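Local atomic coordinates of amine Dehydrogenase (PDB entry 1JMX), a protein that carries two covalently bound c-type hemes and probably transfers electrons through them as the alpha subunit of a quinohemoprotein amine dehydrogenase. Residues 268-272 and 387-392; 78-82 and 236-240; 304-310 and 349-354. All blocks are in the same frame, centred on the assembly; numbering follows the deposited sequence.

Interactions 1 and 2 both anchor on the eight-stranded antiparallel barrel, with centres 19 Å apart, but they join it to different partners. Interaction 1 ties the start of the barrel's last strand to the chain leading into strand 391-400 of a later mixed sheet. It is a surface contact, built from stacked polar groups, hydrogen bonds and a water. Interaction 2 is buried. There a loop of the heme-binding region meets strand 237-244, and charge pairing dominates. Interaction 3 joins two non-adjacent strands of a separate beta domain, facing each other through their side chains. It is partly buried and depends on leucine and valine contacts. Its centre lies about 28 Å from that of interaction 2.

Interaction 1. Residues 268-272 and 387-392; sequences EHDER and PKVQGR
Arg-272 lays one face of its guanidinium over the side-chain amide of Gln-390. The two planes are only 11° apart, and Gln-390 CD lies 3.4 Å above the guanidinium plane, offset toward the rim. The opposite face is covered by the ring of His-269, so the guanidinium is the middle layer of three flat groups. The extended chain of Arg-272, from CG to NE, carries it there. At its edge, NE makes a nearly straight bond (174°) to Glu-271 OE1 at 3.0 Å, part of a salt bridge. NH2 gives a weak bond to Lys-388 O. Glu-271 OE1 is gripped twice: Gln-390 N also bonds to it, at 3.0 Å, from the other face of the carboxylate. The other oxygen, Glu-271 OE2, takes a bond from a water at 2.6 Å. That water also donates to Lys-388 O and lies in the plane of the His-269 ring, 2.9 Å from ND1. Glu-271 CG comes very near Val-389 CG1, at 3.2 Å, and its first torsion is almost eclipsed (-3°); whether this is real strain or a local modelling error is doubtful. Arg-392 reaches back to Gln-390 OE1 with weak bonds from NE and NH2. This should help keep the amide from turning. Arg-392 NH1 is bonded to Leu-191 O. A leucine in place of Arg-272 would probably leave Glu-271 without its charge partner and free the Gln-390 amide from its stack. The contact joins the corner where barrel strand 269-280 starts to the approach of strand 391-400. Val-389 and Gly-391 pair through their backbones with Arg-378 and Phe-443. The chemistry implies a polar seam: one carboxylate, paired with an arginine, also holds a backbone N-H of the neighbouring segment and a water that bridges to it.

Interaction 2. Residues 78-82 and 236-240; sequences VRYAM and YEWRG
A bend at chi3 of Arg-79 (60°) and one at chi2 of Glu-237 (-72°) bring the carboxylate to the edge of the guanidinium, the two side chains arriving from opposite directions with their planes modestly tilted. Arg-79 grips the acid end-on, one nitrogen to each oxygen. NH2 bonds to Glu-237 OE1 at 2.9 Å and almost straight (174°). NH1 bonds to Glu-237 OE2, also at 2.9 Å, from above the carboxylate plane. Both oxygens lie close to the guanidinium plane. Arg-79 NH1 has a further partner in Thr-75. Glu-237 OE1 carries more load than OE2. It also accepts from both terminal nitrogens of Arg-239, with NH1 at 2.9 Å and NH2 at 3.0 Å. Arg-239 NH2 is itself paired with Glu-35, so a second acid offsets the two arginines. Their NH2 atoms, of Arg-79 and Arg-239, are 4.8 Å apart. The shared carboxylate should lower the cost of this closeness, and the positive surroundings would probably favour its ionised form. Met-82 packs beside the charges. Its SD meets the edge of the Arg-239 guanidinium, 3.4 Å from NH2. Its CE sits over one face of the Arg-79 guanidinium, offset toward the rim. Tyr-236 comes near the same group, with CE1 3.8 Å from Arg-79 NH1, while its OH is bonded to Leu-70 O. Val-252 of the next barrel strand backs both Met-82 and Arg-239. The side chain of Met-82 is about 13 Å from a bound heme c, so this loop of the heme-binding region stands back from the heme itself. Tyr-236 and Glu-237 both face Tyr-233, a classic beta bulge at the start of strand 237-244. An arginine-glutamate-arginine salt-bridge network round a buried carboxylate links that antiparallel barrel to the loop before helix 94-100.

Interaction 3. Residues 304-310 and 349-354; sequences LVGSGLA and VAVGTL
Leu-309 meets the other segment first at its CB, which lies 4.2 Å from Val-351 CG1. Chi1 of -61° sets CG anti to the carbonyl carbon, and the chain branches there. CD1 continues the extended chain. The other branch, CD2, is turned to Leu-354 and meets its CD1 at 3.8 Å. Leu-309 CD2 also lies 4.3 Å from Val-351 CG2. Leu-286 and Val-332 support Leu-309 from the neighbouring strands. The Leu-309 and Leu-354 side chains cross at about a right angle. Leu-354 CD1 also comes 3.6 Å from Gly-308 O. At the other end, Leu-304 CD1 packs on Val-349 CG1 at 3.7 Å, both of them against Val-289. Two glycines fit the crowding. A side chain at Gly-306 would press on Leu-309 CD2. One at Gly-352 would run into Ala-310 O. Gly-352 is in a type II' turn from Val-351 to Leu-354, and its positive phi also suits glycine. Val-351 N bonds to Leu-354 O at 3.0 Å, with only a weak return bond from Leu-354 N. These bonds close the turn, which joins strand 345-351 to strand 354-362. Near the turn, Ala-310 O and Val-351 O stand 3.1 Å apart. Both are acceptors, so this approach should be mildly unfavourable. Strands 299-307 and 345-351 are not neighbours in the sheet order. They face each other through their side chains, as is consistent with the sandwich-like folds of the E-set clan. The chemistry implies that between these two segments the cohesion is apolar, with the methyls of branched leucine and valine side chains doing the work.

Interaction 1. Residues 268-272 and 387-392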
ATOM      1  N   GLU A 268      -6.538 -18.322   3.389  1.00 22.55           N
ATOM      2  CA  GLU A 268      -5.367 -18.006   2.592  1.00 24.65           C
ATOM      3  C   GLU A 268      -5.628 -17.014   1.450  1.00 23.69           C
ATOM      4  O   GLU A 268      -4.714 -16.327   0.980  1.00 22.63           O
ATOM      5  CB  GLU A 268      -4.799 -19.314   2.032  1.00 27.63           C
ATOM      6  CG  GLU A 268      -4.748 -20.480   3.048  1.00 34.69           C
ATOM      7  CD  GLU A 268      -6.133 -21.090   3.404  1.00 38.14           C
ATOM      8  OE1 GLU A 268      -7.063 -21.044   2.554  1.00 38.25           O
ATOM      9  OE2 GLU A 268      -6.284 -21.619   4.542  1.00 40.26           O
ATOM     10  N   HIS A 269      -6.883 -16.935   1.014  1.00 22.42           N
ATOM     11  CA  HIS A 269      -7.260 -16.067  -0.089  1.00 20.83           C
ATOM     12  C   HIS A 269      -8.557 -15.358   0.245  1.00 19.96           C
ATOM     13  O   HIS A 269      -9.636 -15.953   0.154  1.00 19.34           O
ATOM     14  CB  HIS A 269      -7.459 -16.917  -1.339  1.00 20.46           C
ATOM     15  CG  HIS A 269      -6.416 -17.971  -1.521  1.00 19.57           C
ATOM     16  ND1 HIS A 269      -5.233 -17.745  -2.192  1.00 20.69           N
ATOM     17  CD2 HIS A 269      -6.360 -19.247  -1.077  1.00 19.97           C
ATOM     18  CE1 HIS A 269      -4.490 -18.837  -2.153  1.00 18.83           C
ATOM     19  NE2 HIS A 269      -5.151 -19.761  -1.479  1.00 20.71           N
ATOM     20  N   ASP A 270      -8.465 -14.087   0.618  1.00 19.75           N
ATOM     21  CA  ASP A 270      -9.673 -13.364   0.976  1.00 19.80           C
ATOM     22  C   ASP A 270     -10.559 -12.835  -0.139  1.00 17.43           C
ATOM     23  O   ASP A 270     -11.600 -12.257   0.141  1.00 16.98           O
ATOM     24  CB  ASP A 270      -9.418 -12.304   2.050  1.00 23.59           C
ATOM     25  CG  ASP A 270      -8.205 -11.470   1.775  1.00 24.47           C
ATOM     26  OD1 ASP A 270      -7.249 -11.567   2.570  1.00 23.78           O
ATOM     27  OD2 ASP A 270      -8.220 -10.713   0.786  1.00 25.40           O
ATOM     28  N   GLU A 271     -10.153 -13.019  -1.393  1.00 16.79           N
ATOM     29  CA  GLU A 271     -10.988 -12.608  -2.524  1.00 16.39           C
ATOM     30  C   GLU A 271     -11.919 -13.777  -2.820  1.00 14.25           C
ATOM     31  O   GLU A 271     -12.891 -13.643  -3.551  1.00 15.85           O
ATOM     32  CB  GLU A 271     -10.185 -12.305  -3.806  1.00 17.15           C
ATOM     33  CG  GLU A 271      -8.670 -12.385  -3.725  1.00 19.82           C
ATOM     34  CD  GLU A 271      -8.125 -13.799  -3.718  1.00 16.14           C
ATOM     35  OE1 GLU A 271      -8.170 -14.489  -4.756  1.00 16.02           O
ATOM     36  OE2 GLU A 271      -7.606 -14.202  -2.666  1.00 16.07           O
ATOM     37  N   ARG A 272     -11.577 -14.939  -2.277  1.00 13.45           N
ATOM     38  CA  ARG A 272     -12.363 -16.144  -2.476  1.00 12.83           C
ATOM     39  C   ARG A 272     -13.228 -16.369  -1.247  1.00 13.87           C
ATOM     40  O   ARG A 272     -12.803 -16.986  -0.269  1.00 14.54           O
ATOM     41  CB  ARG A 272     -11.422 -17.316  -2.726  1.00 11.91           C
ATOM     42  CG  ARG A 272     -10.351 -16.947  -3.725  1.00 12.83           C
ATOM     43  CD  ARG A 272      -9.324 -18.015  -3.917  1.00 12.10           C
ATOM     44  NE  ARG A 272      -8.128 -17.446  -4.523  1.00 11.98           N
ATOM     45  CZ  ARG A 272      -7.067 -18.146  -4.905  1.00 11.24           C
ATOM     46  NH1 ARG A 272      -7.043 -19.463  -4.755  1.00 11.90           N
ATOM     47  NH2 ARG A 272      -6.009 -17.518  -5.392  1.00 10.29           N
ATOM     48  N   PRO A 387       0.418 -15.397  -2.426  1.00 15.33           N
ATOM     49  CA  PRO A 387      -0.464 -16.093  -3.372  1.00 14.77           C
ATOM     50  C   PRO A 387      -1.052 -15.152  -4.437  1.00 12.60           C
ATOM     51  O   PRO A 387      -1.042 -13.929  -4.279  1.00 11.80           O
ATOM     52  CB  PRO A 387      -1.563 -16.624  -2.461  1.00 14.24           C
ATOM     53  CG  PRO A 387      -1.752 -15.473  -1.521  1.00 15.72           C
ATOM     54  CD  PRO A 387      -0.309 -15.080  -1.181  1.00 15.36           C
ATOM     55  N   LYS A 388      -1.557 -15.733  -5.520  1.00 12.30           N
ATOM     56  CA  LYS A 388      -2.186 -14.946  -6.580  1.00 12.14           C
ATOM     57  C   LYS A 388      -3.537 -14.463  -6.059  1.00 12.42           C
ATOM     58  O   LYS A 388      -4.189 -15.153  -5.276  1.00 15.17           O
ATOM     59  CB  LYS A 388      -2.420 -15.792  -7.832  1.00  9.75           C
ATOM     60  CG  LYS A 388      -1.190 -16.439  -8.407  1.00  9.22           C
ATOM     61  CD  LYS A 388      -1.503 -17.108  -9.719  1.00 10.22           C
ATOM     62  CE  LYS A 388      -0.274 -17.750 -10.336  1.00 12.43           C
ATOM     63  NZ  LYS A 388      -0.521 -18.169 -11.750  1.00 15.68           N
ATOM     64  N   VAL A 389      -3.916 -13.249  -6.432  1.00 12.20           N
ATOM     65  CA  VAL A 389      -5.199 -12.686  -6.033  1.00 11.51           C
ATOM     66  C   VAL A 389      -6.050 -12.642  -7.301  1.00 12.37           C
ATOM     67  O   VAL A 389      -5.751 -11.908  -8.244  1.00 10.33           O
ATOM     68  CB  VAL A 389      -5.050 -11.271  -5.418  1.00 11.94           C
ATOM     69  CG1 VAL A 389      -6.411 -10.643  -5.186  1.00  9.93           C
ATOM     70  CG2 VAL A 389      -4.282 -11.354  -4.103  1.00 10.79           C
ATOM     71  N   GLN A 390      -7.070 -13.498  -7.331  1.00 13.48           N
ATOM     72  CA  GLN A 390      -7.975 -13.609  -8.465  1.00 13.64           C
ATOM     73  C   GLN A 390      -8.985 -12.481  -8.602  1.00 13.61           C
ATOM     74  O   GLN A 390      -9.345 -11.807  -7.633  1.00 14.88           O
ATOM     75  CB  GLN A 390      -8.806 -14.889  -8.357  1.00 13.00           C
ATOM     76  CG  GLN A 390      -8.062 -16.192  -8.282  1.00 13.49           C
ATOM     77  CD  GLN A 390      -8.991 -17.339  -7.914  1.00 12.90           C
ATOM     78  OE1 GLN A 390     -10.067 -17.130  -7.351  1.00 12.08           O
ATOM     79  NE2 GLN A 390      -8.576 -18.555  -8.232  1.00 14.22           N
ATOM     80  N   GLY A 391      -9.445 -12.305  -9.832  1.00 14.24           N
ATOM     81  CA  GLY A 391     -10.502 -11.356 -10.110  1.00 14.26           C
ATOM     82  C   GLY A 391     -11.698 -12.300 -10.190  1.00 14.34           C
ATOM     83  O   GLY A 391     -11.606 -13.356 -10.817  1.00 14.97           O
ATOM     84  N   ARG A 392     -12.780 -12.002  -9.482  1.00 14.56           N
ATOM     85  CA  ARG A 392     -13.961 -12.867  -9.523  1.00 14.37           C
ATOM     86  C   ARG A 392     -15.142 -12.003  -9.882  1.00 14.41           C
ATOM     87  O   ARG A 392     -15.444 -11.034  -9.186  1.00 14.15           O
ATOM     88  CB  ARG A 392     -14.163 -13.564  -8.187  1.00 15.32           C
ATOM     89  CG  ARG A 392     -13.102 -14.603  -7.907  1.00 16.13           C
ATOM     90  CD  ARG A 392     -13.334 -15.246  -6.570  1.00 18.59           C
ATOM     91  NE  ARG A 392     -12.678 -16.541  -6.513  1.00 23.16           N
ATOM     92  CZ  ARG A 392     -13.280 -17.688  -6.799  1.00 21.39           C
ATOM     93  NH1 ARG A 392     -14.559 -17.703  -7.155  1.00 22.06           N
ATOM     94  NH2 ARG A 392     -12.590 -18.815  -6.757  1.00 23.33           N
TER
HETATM   95  O   HOH W   1      -5.131 -14.863  -2.552  1.00 11.14           O

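Interaction 2. Residues 78-82 and 236-240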
ATOM      1  N   VAL A  78     -18.146   0.060   8.388  1.00 13.30           N
ATOM      2  CA  VAL A  78     -16.725  -0.229   8.205  1.00 12.55           C
ATOM      3  C   VAL A  78     -16.378  -1.697   8.487  1.00 12.51           C
ATOM      4  O   VAL A  78     -15.205  -2.050   8.637  1.00 13.18           O
ATOM      5  CB  VAL A  78     -15.801   0.746   9.026  1.00 12.62           C
ATOM      6  CG1 VAL A  78     -15.759   2.113   8.366  1.00 10.92           C
ATOM      7  CG2 VAL A  78     -16.280   0.891  10.457  1.00 12.30           C
ATOM      8  N   ARG A  79     -17.394  -2.561   8.484  1.00 11.10           N
ATOM      9  CA  ARG A  79     -17.178  -3.976   8.739  1.00 11.14           C
ATOM     10  C   ARG A  79     -16.464  -4.705   7.595  1.00 10.46           C
ATOM     11  O   ARG A  79     -15.917  -5.785   7.796  1.00 10.65           O
ATOM     12  CB  ARG A  79     -18.498  -4.667   9.100  1.00 11.39           C
ATOM     13  CG  ARG A  79     -19.133  -4.142  10.391  1.00 10.06           C
ATOM     14  CD  ARG A  79     -20.249  -5.056  10.894  1.00  9.25           C
ATOM     15  NE  ARG A  79     -19.754  -6.401  11.182  1.00  9.33           N
ATOM     16  CZ  ARG A  79     -19.146  -6.750  12.312  1.00 11.89           C
ATOM     17  NH1 ARG A  79     -18.970  -5.862  13.278  1.00 12.41           N
ATOM     18  NH2 ARG A  79     -18.645  -7.967  12.449  1.00 11.67           N
ATOM     19  N   TYR A  80     -16.444  -4.094   6.412  1.00 11.08           N
ATOM     20  CA  TYR A  80     -15.781  -4.676   5.245  1.00 10.63           C
ATOM     21  C   TYR A  80     -14.293  -4.917   5.473  1.00 11.27           C
ATOM     22  O   TYR A  80     -13.698  -5.783   4.834  1.00 12.03           O
ATOM     23  CB  TYR A  80     -15.967  -3.794   4.003  1.00 10.81           C
ATOM     24  CG  TYR A  80     -15.452  -2.373   4.136  1.00 10.74           C
ATOM     25  CD1 TYR A  80     -16.309  -1.340   4.508  1.00 11.71           C
ATOM     26  CD2 TYR A  80     -14.108  -2.060   3.900  1.00 11.77           C
ATOM     27  CE1 TYR A  80     -15.852  -0.033   4.649  1.00 12.24           C
ATOM     28  CE2 TYR A  80     -13.634  -0.745   4.037  1.00 11.64           C
ATOM     29  CZ  TYR A  80     -14.516   0.257   4.415  1.00 13.08           C
ATOM     30  OH  TYR A  80     -14.081   1.550   4.577  1.00 13.70           O
ATOM     31  N   ALA A  81     -13.696  -4.140   6.377  1.00 12.17           N
ATOM     32  CA  ALA A  81     -12.269  -4.267   6.701  1.00 12.15           C
ATOM     33  C   ALA A  81     -11.982  -5.591   7.410  1.00 11.09           C
ATOM     34  O   ALA A  81     -11.030  -6.291   7.062  1.00 10.80           O
ATOM     35  CB  ALA A  81     -11.805  -3.082   7.556  1.00 10.54           C
ATOM     36  N   MET A  82     -12.813  -5.928   8.397  1.00 11.76           N
ATOM     37  CA  MET A  82     -12.663  -7.178   9.145  1.00 12.89           C
ATOM     38  C   MET A  82     -13.065  -8.350   8.253  1.00 13.28           C
ATOM     39  O   MET A  82     -12.544  -9.455   8.392  1.00 12.78           O
ATOM     40  CB  MET A  82     -13.538  -7.176  10.403  1.00 11.40           C
ATOM     41  CG  MET A  82     -13.158  -6.136  11.445  1.00 12.43           C
ATOM     42  SD  MET A  82     -14.290  -6.101  12.857  1.00 13.67           S
ATOM     43  CE  MET A  82     -15.598  -5.109  12.184  1.00  8.88           C
ATOM     44  N   TYR A 236     -20.696 -10.342  20.457  1.00 16.35           N
ATOM     45  CA  TYR A 236     -21.270 -10.366  19.110  1.00 15.35           C
ATOM     46  C   TYR A 236     -20.266 -10.644  17.998  1.00 15.47           C
ATOM     47  O   TYR A 236     -20.647 -11.160  16.952  1.00 15.34           O
ATOM     48  CB  TYR A 236     -22.044  -9.073  18.810  1.00 15.29           C
ATOM     49  CG  TYR A 236     -21.189  -7.864  18.472  1.00 16.38           C
ATOM     50  CD1 TYR A 236     -21.108  -7.389  17.162  1.00 15.27           C
ATOM     51  CD2 TYR A 236     -20.475  -7.191  19.462  1.00 16.37           C
ATOM     52  CE1 TYR A 236     -20.341  -6.273  16.847  1.00 17.31           C
ATOM     53  CE2 TYR A 236     -19.705  -6.076  19.160  1.00 17.21           C
ATOM     54  CZ  TYR A 236     -19.644  -5.620  17.855  1.00 17.08           C
ATOM     55  OH  TYR A 236     -18.914  -4.498  17.564  1.00 17.25           O
ATOM     56  N   GLU A 237     -18.991 -10.320  18.224  1.00 14.53           N
ATOM     57  CA  GLU A 237     -17.947 -10.539  17.220  1.00 12.99           C
ATOM     58  C   GLU A 237     -17.517 -11.993  17.085  1.00 13.55           C
ATOM     59  O   GLU A 237     -16.602 -12.468  17.759  1.00 12.80           O
ATOM     60  CB  GLU A 237     -16.736  -9.639  17.477  1.00 11.87           C
ATOM     61  CG  GLU A 237     -16.976  -8.158  17.187  1.00 12.37           C
ATOM     62  CD  GLU A 237     -17.070  -7.824  15.694  1.00 13.93           C
ATOM     63  OE1 GLU A 237     -17.133  -8.737  14.842  1.00 14.94           O
ATOM     64  OE2 GLU A 237     -17.080  -6.620  15.368  1.00 14.42           O
ATOM     65  N   TRP A 238     -18.177 -12.677  16.160  1.00 14.05           N
ATOM     66  CA  TRP A 238     -17.942 -14.081  15.876  1.00 12.66           C
ATOM     67  C   TRP A 238     -16.772 -14.304  14.924  1.00 13.12           C
ATOM     68  O   TRP A 238     -16.752 -13.781  13.812  1.00 13.82           O
ATOM     69  CB  TRP A 238     -19.221 -14.677  15.291  1.00 13.74           C
ATOM     70  CG  TRP A 238     -19.109 -16.081  14.792  1.00 13.17           C
ATOM     71  CD1 TRP A 238     -18.618 -16.488  13.583  1.00 12.49           C
ATOM     72  CD2 TRP A 238     -19.567 -17.262  15.459  1.00 14.47           C
ATOM     73  NE1 TRP A 238     -18.750 -17.848  13.452  1.00 14.92           N
ATOM     74  CE2 TRP A 238     -19.330 -18.351  14.588  1.00 15.68           C
ATOM     75  CE3 TRP A 238     -20.158 -17.507  16.706  1.00 13.16           C
ATOM     76  CZ2 TRP A 238     -19.669 -19.670  14.926  1.00 15.46           C
ATOM     77  CZ3 TRP A 238     -20.492 -18.812  17.041  1.00 14.37           C
ATOM     78  CH2 TRP A 238     -20.245 -19.878  16.154  1.00 13.71           C
ATOM     79  N   ARG A 239     -15.804 -15.100  15.370  1.00 11.87           N
ATOM     80  CA  ARG A 239     -14.636 -15.431  14.567  1.00 12.69           C
ATOM     81  C   ARG A 239     -14.517 -16.940  14.525  1.00 13.84           C
ATOM     82  O   ARG A 239     -14.334 -17.579  15.550  1.00 16.06           O
ATOM     83  CB  ARG A 239     -13.366 -14.823  15.168  1.00 11.36           C
ATOM     84  CG  ARG A 239     -13.343 -13.319  15.140  1.00 10.15           C
ATOM     85  CD  ARG A 239     -13.364 -12.790  13.719  1.00  8.09           C
ATOM     86  NE  ARG A 239     -13.371 -11.334  13.709  1.00  9.83           N
ATOM     87  CZ  ARG A 239     -14.441 -10.597  13.975  1.00  8.79           C
ATOM     88  NH1 ARG A 239     -15.596 -11.176  14.261  1.00 10.55           N
ATOM     89  NH2 ARG A 239     -14.347  -9.282  14.005  1.00  8.78           N
ATOM     90  N   GLY A 240     -14.603 -17.515  13.336  1.00 14.80           N
ATOM     91  CA  GLY A 240     -14.513 -18.953  13.242  1.00 16.63           C
ATOM     92  C   GLY A 240     -13.652 -19.470  12.122  1.00 18.53           C
ATOM     93  O   GLY A 240     -13.222 -18.725  11.246  1.00 16.89           O
TER

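Interaction 3. Residues 304-310 and 349-354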
ATOM      1  N   LEU A 304     -36.349 -22.377  -1.480  1.00 24.35           N
ATOM      2  CA  LEU A 304     -36.502 -21.355  -0.455  1.00 23.97           C
ATOM      3  C   LEU A 304     -35.684 -21.747   0.764  1.00 23.40           C
ATOM      4  O   LEU A 304     -35.694 -22.903   1.188  1.00 23.48           O
ATOM      5  CB  LEU A 304     -37.978 -21.187  -0.074  1.00 25.67           C
ATOM      6  CG  LEU A 304     -38.939 -20.577  -1.105  1.00 27.85           C
ATOM      7  CD1 LEU A 304     -38.421 -19.210  -1.547  1.00 28.55           C
ATOM      8  CD2 LEU A 304     -39.104 -21.499  -2.306  1.00 29.51           C
ATOM      9  N   VAL A 305     -34.943 -20.786   1.301  1.00 22.89           N
ATOM     10  CA  VAL A 305     -34.099 -21.024   2.466  1.00 21.25           C
ATOM     11  C   VAL A 305     -34.676 -20.219   3.616  1.00 20.88           C
ATOM     12  O   VAL A 305     -35.174 -19.107   3.411  1.00 19.98           O
ATOM     13  CB  VAL A 305     -32.637 -20.567   2.200  1.00 20.14           C
ATOM     14  CG1 VAL A 305     -31.709 -21.089   3.286  1.00 20.23           C
ATOM     15  CG2 VAL A 305     -32.178 -21.034   0.829  1.00 18.49           C
ATOM     16  N   GLY A 306     -34.651 -20.790   4.817  1.00 20.65           N
ATOM     17  CA  GLY A 306     -35.182 -20.071   5.956  1.00 20.72           C
ATOM     18  C   GLY A 306     -35.259 -20.867   7.233  1.00 21.75           C
ATOM     19  O   GLY A 306     -34.709 -21.963   7.338  1.00 21.11           O
ATOM     20  N   SER A 307     -35.935 -20.288   8.216  1.00 23.15           N
ATOM     21  CA  SER A 307     -36.109 -20.922   9.510  1.00 24.84           C
ATOM     22  C   SER A 307     -37.590 -20.954   9.885  1.00 24.78           C
ATOM     23  O   SER A 307     -38.287 -19.942   9.787  1.00 24.02           O
ATOM     24  CB  SER A 307     -35.306 -20.164  10.572  1.00 26.05           C
ATOM     25  OG  SER A 307     -35.458 -20.755  11.852  1.00 28.83           O
ATOM     26  N   GLY A 308     -38.061 -22.127  10.306  1.00 26.05           N
ATOM     27  CA  GLY A 308     -39.453 -22.283  10.696  1.00 26.76           C
ATOM     28  C   GLY A 308     -40.414 -22.149   9.529  1.00 27.09           C
ATOM     29  O   GLY A 308     -41.456 -21.492   9.643  1.00 28.21           O
ATOM     30  N   LEU A 309     -40.062 -22.765   8.403  1.00 27.16           N
ATOM     31  CA  LEU A 309     -40.897 -22.713   7.205  1.00 27.05           C
ATOM     32  C   LEU A 309     -42.056 -23.705   7.286  1.00 27.17           C
ATOM     33  O   LEU A 309     -41.853 -24.921   7.355  1.00 27.97           O
ATOM     34  CB  LEU A 309     -40.064 -22.990   5.943  1.00 25.45           C
ATOM     35  CG  LEU A 309     -38.910 -22.033   5.615  1.00 24.73           C
ATOM     36  CD1 LEU A 309     -38.255 -22.450   4.309  1.00 23.83           C
ATOM     37  CD2 LEU A 309     -39.416 -20.599   5.531  1.00 22.02           C
ATOM     38  N   ALA A 310     -43.270 -23.176   7.310  1.00 27.25           N
ATOM     39  CA  ALA A 310     -44.464 -24.013   7.364  1.00 27.84           C
ATOM     40  C   ALA A 310     -45.559 -23.312   6.578  1.00 28.71           C
ATOM     41  O   ALA A 310     -45.774 -22.093   6.709  1.00 29.72           O
ATOM     42  CB  ALA A 310     -44.909 -24.251   8.800  1.00 27.24           C
ATOM     43  N   VAL A 349     -42.595 -13.266  -2.235  1.00 31.54           N
ATOM     44  CA  VAL A 349     -42.647 -14.706  -1.988  1.00 30.49           C
ATOM     45  C   VAL A 349     -43.137 -14.979  -0.566  1.00 29.95           C
ATOM     46  O   VAL A 349     -42.937 -14.163   0.334  1.00 29.25           O
ATOM     47  CB  VAL A 349     -41.254 -15.353  -2.199  1.00 30.06           C
ATOM     48  CG1 VAL A 349     -41.297 -16.840  -1.922  1.00 28.66           C
ATOM     49  CG2 VAL A 349     -40.781 -15.111  -3.626  1.00 30.61           C
ATOM     50  N   ALA A 350     -43.804 -16.116  -0.379  1.00 30.49           N
ATOM     51  CA  ALA A 350     -44.320 -16.499   0.931  1.00 30.64           C
ATOM     52  C   ALA A 350     -44.439 -18.005   1.111  1.00 29.66           C
ATOM     53  O   ALA A 350     -44.597 -18.750   0.142  1.00 30.65           O
ATOM     54  CB  ALA A 350     -45.676 -15.848   1.171  1.00 30.84           C
ATOM     55  N   VAL A 351     -44.277 -18.449   2.354  1.00 28.99           N
ATOM     56  CA  VAL A 351     -44.423 -19.856   2.706  1.00 29.86           C
ATOM     57  C   VAL A 351     -45.408 -19.795   3.865  1.00 31.73           C
ATOM     58  O   VAL A 351     -45.025 -19.583   5.021  1.00 32.79           O
ATOM     59  CB  VAL A 351     -43.105 -20.500   3.158  1.00 28.75           C
ATOM     60  CG1 VAL A 351     -43.318 -21.995   3.402  1.00 25.90           C
ATOM     61  CG2 VAL A 351     -42.023 -20.285   2.103  1.00 29.74           C
ATOM     62  N   GLY A 352     -46.688 -19.942   3.539  1.00 32.99           N
ATOM     63  CA  GLY A 352     -47.722 -19.830   4.551  1.00 34.07           C
ATOM     64  C   GLY A 352     -47.897 -18.332   4.712  1.00 35.15           C
ATOM     65  O   GLY A 352     -48.116 -17.622   3.717  1.00 35.30           O
ATOM     66  N   THR A 353     -47.773 -17.836   5.943  1.00 36.02           N
ATOM     67  CA  THR A 353     -47.892 -16.402   6.196  1.00 37.53           C
ATOM     68  C   THR A 353     -46.534 -15.687   6.182  1.00 37.60           C
ATOM     69  O   THR A 353     -46.486 -14.449   6.161  1.00 38.52           O
ATOM     70  CB  THR A 353     -48.668 -16.088   7.513  1.00 38.64           C
ATOM     71  OG1 THR A 353     -48.251 -16.979   8.565  1.00 38.14           O
ATOM     72  CG2 THR A 353     -50.179 -16.230   7.286  1.00 38.92           C
ATOM     73  N   LEU A 354     -45.444 -16.462   6.156  1.00 37.24           N
ATOM     74  CA  LEU A 354     -44.075 -15.917   6.114  1.00 36.71           C
ATOM     75  C   LEU A 354     -43.712 -15.256   4.780  1.00 36.21           C
ATOM     76  O   LEU A 354     -43.674 -15.914   3.737  1.00 34.70           O
ATOM     77  CB  LEU A 354     -43.030 -17.011   6.394  1.00 36.41           C
ATOM     78  CG  LEU A 354     -42.654 -17.390   7.828  1.00 36.97           C
ATOM     79  CD1 LEU A 354     -41.514 -18.408   7.796  1.00 35.51           C
ATOM     80  CD2 LEU A 354     -42.239 -16.144   8.594  1.00 36.20           C
TER